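Local coordinates for enterobactin synthetase component F-related protein (Vibrio cholerae serotype O1, PDB 4OXI), which probably activates glycine with ATP as glycyl-adenylate, serving a lipopolysaccharide modification pathway that gives resistance to antimicrobial peptides, at residues L340-Q349 / F374-V383. Numbering follows the deposited sequence.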
loop_
_atom_site.group_PDB
_atom_site.type_symbol
_atom_site.label_atom_id
_atom_site.label_comp_id
_atom_site.label_asym_id
_atom_site.label_seq_id
_atom_site.Cartn_x
_atom_site.Cartn_y
_atom_site.Cartn_z
ATOM N N LEU A 340 3.446 -11.578 11.963
ATOM C CA LEU A 340 3.461 -12.890 11.322
ATOM C C LEU A 340 3.658 -13.936 12.407
ATOM O O LEU A 340 4.674 -13.932 13.104
ATOM C CB LEU A 340 4.592 -12.969 10.292
ATOM C CG LEU A 340 4.747 -14.273 9.516
ATOM C CD1 LEU A 340 3.459 -14.597 8.774
ATOM C CD2 LEU A 340 5.908 -14.184 8.541
ATOM N N LEU A 341 2.683 -14.816 12.585
ATOM C CA LEU A 341 2.821 -15.844 13.609
ATOM C C LEU A 341 3.610 -17.038 13.096
ATOM O O LEU A 341 3.485 -17.417 11.928
ATOM C CB LEU A 341 1.459 -16.275 14.134
ATOM C CG LEU A 341 1.015 -15.309 15.226
ATOM C CD1 LEU A 341 -0.301 -15.709 15.810
ATOM C CD2 LEU A 341 2.065 -15.289 16.308
ATOM N N HIS A 342 4.438 -17.606 13.969
ATOM C CA HIS A 342 5.320 -18.696 13.587
ATOM C C HIS A 342 4.533 -19.831 12.957
ATOM O O HIS A 342 4.913 -20.338 11.891
ATOM C CB HIS A 342 6.105 -19.223 14.787
ATOM C CG HIS A 342 7.095 -20.282 14.421
ATOM N ND1 HIS A 342 8.412 -19.997 14.127
ATOM C CD2 HIS A 342 6.949 -21.618 14.249
ATOM C CE1 HIS A 342 9.041 -21.115 13.811
ATOM N NE2 HIS A 342 8.176 -22.112 13.877
ATOM N N ASP A 343 3.432 -20.208 13.608
ATOM C CA ASP A 343 2.593 -21.313 13.151
ATOM C C ASP A 343 1.949 -21.053 11.787
ATOM O O ASP A 343 1.758 -21.985 10.991
ATOM C CB ASP A 343 1.527 -21.662 14.203
ATOM C CG ASP A 343 2.134 -22.254 15.480
ATOM O OD1 ASP A 343 3.244 -22.839 15.407
ATOM O OD2 ASP A 343 1.501 -22.132 16.558
ATOM N N LEU A 344 1.607 -19.797 11.513
ATOM C CA LEU A 344 1.100 -19.443 10.190
ATOM C C LEU A 344 2.202 -19.543 9.146
ATOM O O LEU A 344 2.010 -20.119 8.075
ATOM C CB LEU A 344 0.527 -18.031 10.184
ATOM C CG LEU A 344 -0.848 -17.832 10.803
ATOM C CD1 LEU A 344 -1.342 -16.438 10.453
ATOM C CD2 LEU A 344 -1.823 -18.910 10.323
ATOM N N ALA A 345 3.364 -18.977 9.452
ATOM C CA ALA A 345 4.438 -18.991 8.481
ATOM C C ALA A 345 4.841 -20.438 8.209
ATOM O O ALA A 345 5.177 -20.790 7.072
ATOM C CB ALA A 345 5.618 -18.178 8.963
ATOM N N GLU A 346 4.789 -21.278 9.244
ATOM C CA GLU A 346 5.145 -22.692 9.085
ATOM C C GLU A 346 4.193 -23.412 8.136
ATOM O O GLU A 346 4.633 -24.138 7.241
ATOM C CB GLU A 346 5.207 -23.419 10.435
ATOM C CG GLU A 346 5.314 -24.948 10.328
ATOM C CD GLU A 346 6.609 -25.439 9.671
ATOM O OE1 GLU A 346 7.579 -24.653 9.550
ATOM O OE2 GLU A 346 6.655 -26.627 9.274
ATOM N N GLN A 347 2.894 -23.190 8.308
ATOM C CA GLN A 347 1.921 -23.839 7.442
ATOM C C GLN A 347 2.023 -23.362 5.992
ATOM O O GLN A 347 1.808 -24.137 5.064
ATOM C CB GLN A 347 0.508 -23.663 7.993
ATOM C CG GLN A 347 0.232 -24.558 9.193
ATOM C CD GLN A 347 -1.072 -24.225 9.881
ATOM O OE1 GLN A 347 -1.128 -23.331 10.732
ATOM N NE2 GLN A 347 -2.132 -24.941 9.523
ATOM N N TRP A 348 2.366 -22.093 5.786
ATOM C CA TRP A 348 2.506 -21.604 4.424
ATOM C C TRP A 348 3.769 -22.203 3.820
ATOM O O TRP A 348 3.765 -22.626 2.661
ATOM C CB TRP A 348 2.543 -20.069 4.378
ATOM C CG TRP A 348 2.540 -19.500 2.970
ATOM C CD1 TRP A 348 3.625 -19.246 2.186
ATOM C CD2 TRP A 348 1.392 -19.117 2.201
ATOM N NE1 TRP A 348 3.225 -18.720 0.970
ATOM C CE2 TRP A 348 1.857 -18.632 0.958
ATOM C CE3 TRP A 348 0.012 -19.126 2.448
ATOM C CZ2 TRP A 348 0.993 -18.168 -0.038
ATOM C CZ3 TRP A 348 -0.849 -18.670 1.454
ATOM C CH2 TRP A 348 -0.354 -18.198 0.228
ATOM N N GLN A 349 4.842 -22.261 4.609
ATOM C CA GLN A 349 6.106 -22.805 4.109
ATOM C C GLN A 349 6.027 -24.308 3.780
ATOM O O GLN A 349 6.684 -24.779 2.848
ATOM C CB GLN A 349 7.265 -22.514 5.075
ATOM C CG GLN A 349 8.615 -23.039 4.564
ATOM C CD GLN A 349 9.796 -22.299 5.160
ATOM O OE1 GLN A 349 10.179 -22.535 6.314
ATOM N NE2 GLN A 349 10.384 -21.395 4.378
ATOM N N PHE A 374 12.094 -16.301 7.403
ATOM C CA PHE A 374 11.488 -17.201 8.357
ATOM C C PHE A 374 12.384 -18.429 8.550
ATOM O O PHE A 374 12.791 -19.071 7.579
ATOM C CB PHE A 374 10.119 -17.631 7.852
ATOM C CG PHE A 374 9.486 -18.705 8.667
ATOM C CD1 PHE A 374 9.088 -18.460 9.967
ATOM C CD2 PHE A 374 9.282 -19.971 8.130
ATOM C CE1 PHE A 374 8.486 -19.465 10.728
ATOM C CE2 PHE A 374 8.685 -20.981 8.876
ATOM C CZ PHE A 374 8.281 -20.727 10.175
ATOM N N VAL A 375 12.687 -18.727 9.811
ATOM C CA VAL A 375 13.478 -19.891 10.198
ATOM C C VAL A 375 12.563 -20.860 10.933
ATOM O O VAL A 375 12.117 -20.573 12.045
ATOM C CB VAL A 375 14.625 -19.482 11.153
ATOM C CG1 VAL A 375 15.455 -20.692 11.550
ATOM C CG2 VAL A 375 15.513 -18.396 10.521
ATOM N N ALA A 376 12.264 -21.995 10.310
ATOM C CA ALA A 376 11.403 -23.011 10.922
ATOM C C ALA A 376 11.896 -23.472 12.301
ATOM O O ALA A 376 11.100 -23.806 13.180
ATOM C CB ALA A 376 11.274 -24.206 9.991
ATOM N N HIS A 377 13.215 -23.482 12.479
ATOM C CA HIS A 377 13.831 -24.001 13.700
ATOM C C HIS A 377 14.259 -22.897 14.669
ATOM O O HIS A 377 15.388 -22.911 15.169
ATOM C CB HIS A 377 15.056 -24.851 13.342
ATOM C CG HIS A 377 14.759 -25.961 12.382
ATOM N ND1 HIS A 377 13.885 -26.988 12.677
ATOM C CD2 HIS A 377 15.217 -26.204 11.130
ATOM C CE1 HIS A 377 13.821 -27.817 11.650
ATOM N NE2 HIS A 377 14.619 -27.366 10.699
ATOM N N SER A 378 13.367 -21.945 14.929
ATOM C CA SER A 378 13.703 -20.824 15.801
ATOM C C SER A 378 13.141 -21.080 17.184
ATOM O O SER A 378 13.634 -20.539 18.171
ATOM C CB SER A 378 13.117 -19.516 15.261
ATOM O OG SER A 378 11.727 -19.443 15.546
ATOM N N GLY A 379 12.097 -21.898 17.240
ATOM C CA GLY A 379 11.385 -22.146 18.476
ATOM C C GLY A 379 10.850 -20.885 19.133
ATOM O O GLY A 379 10.898 -20.773 20.357
ATOM N N MET A 380 10.358 -19.935 18.331
ATOM C CA MET A 380 9.720 -18.718 18.852
ATOM C C MET A 380 8.243 -18.700 18.472
ATOM O O MET A 380 7.833 -19.394 17.544
ATOM C CB MET A 380 10.395 -17.456 18.298
ATOM C CG MET A 380 11.909 -17.422 18.418
ATOM S SD MET A 380 12.652 -16.002 17.572
ATOM C CE MET A 380 11.848 -14.650 18.416
ATOM N N ALA A 381 7.441 -17.895 19.165
ATOM C CA ALA A 381 6.005 -17.846 18.872
ATOM C C ALA A 381 5.642 -16.924 17.699
ATOM O O ALA A 381 4.593 -17.088 17.060
ATOM C CB ALA A 381 5.232 -17.449 20.106
ATOM N N SER A 382 6.498 -15.943 17.427
ATOM C CA SER A 382 6.273 -15.024 16.311
ATOM C C SER A 382 7.532 -14.928 15.467
ATOM O O SER A 382 8.629 -15.256 15.927
ATOM C CB SER A 382 5.931 -13.635 16.828
ATOM O OG SER A 382 7.020 -13.144 17.594
ATOM N N VAL A 383 7.371 -14.477 14.232
ATOM C CA VAL A 383 8.503 -14.258 13.348
ATOM C C VAL A 383 9.007 -12.845 13.584
ATOM O O VAL A 383 8.224 -11.889 13.562
ATOM C CB VAL A 383 8.090 -14.440 11.884
ATOM C CG1 VAL A 383 9.274 -14.239 10.952
ATOM C CG2 VAL A 383 7.465 -15.815 11.679
HETATM O O HOH W 1 5.912 -9.954 12.219
HETATM O O HOH W 2 10.024 -17.699 14.305
HETATM O O HOH W 3 12.069 -19.155 4.782
#
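A345 and F374 form the apolar centre where the helix starting at H342 packs against the loop after strand 370-373. The methyl of A345 sits over the middle of the F374 ring, CB 3.6 Å from its centroid, a CH-pi contact that illustrates how a small helical residue admits an aromatic ring close to the backbone. F374 holds CG anti to its backbone N (chi1 172°), which carries the ring to the A345 methyl and the H342 imidazole. V383 closes the same apolar patch: its CG2 touches A345 CB and lies 3.8 Å from L340 CG, the L340 and V383 side chains running side by side.

Around the F374 rim the chemistry turns polar. The H342 and F374 side chains cross at about a right angle, their ring planes inclined at 55°, with F374 CE1 over one face of the imidazole, 3.4 Å from H342 ND1. Q349 OE1 approaches the phenyl edge at 3.3 Å from F374 CD2, while Q349 NE2 hydrogen-bonds to the backbone O of Q354 and, through a water, reaches F374 O.

At the helix start, backbone bonds pin the loop: V383 N donates to L340 O at 3.0 Å and nearly straight, and H342 N to A381 O at 3.1 Å, meeting that oxygen from above its carbonyl plane. One water in the plane of the imidazole joins H342 ND1, S378 OG and S382 O. The contact thus fastens an irregular loop to a helix at the adenylate-bearing part of the AMP-binding fold, the side chain of L340 lying about 6 Å from the bound glycyl-adenosine-5'-phosphate. Through A381 O the loop supplies an acceptor to the first turn of the helix, and the single water bound to ND1 probably helps hold the imidazole's rotation.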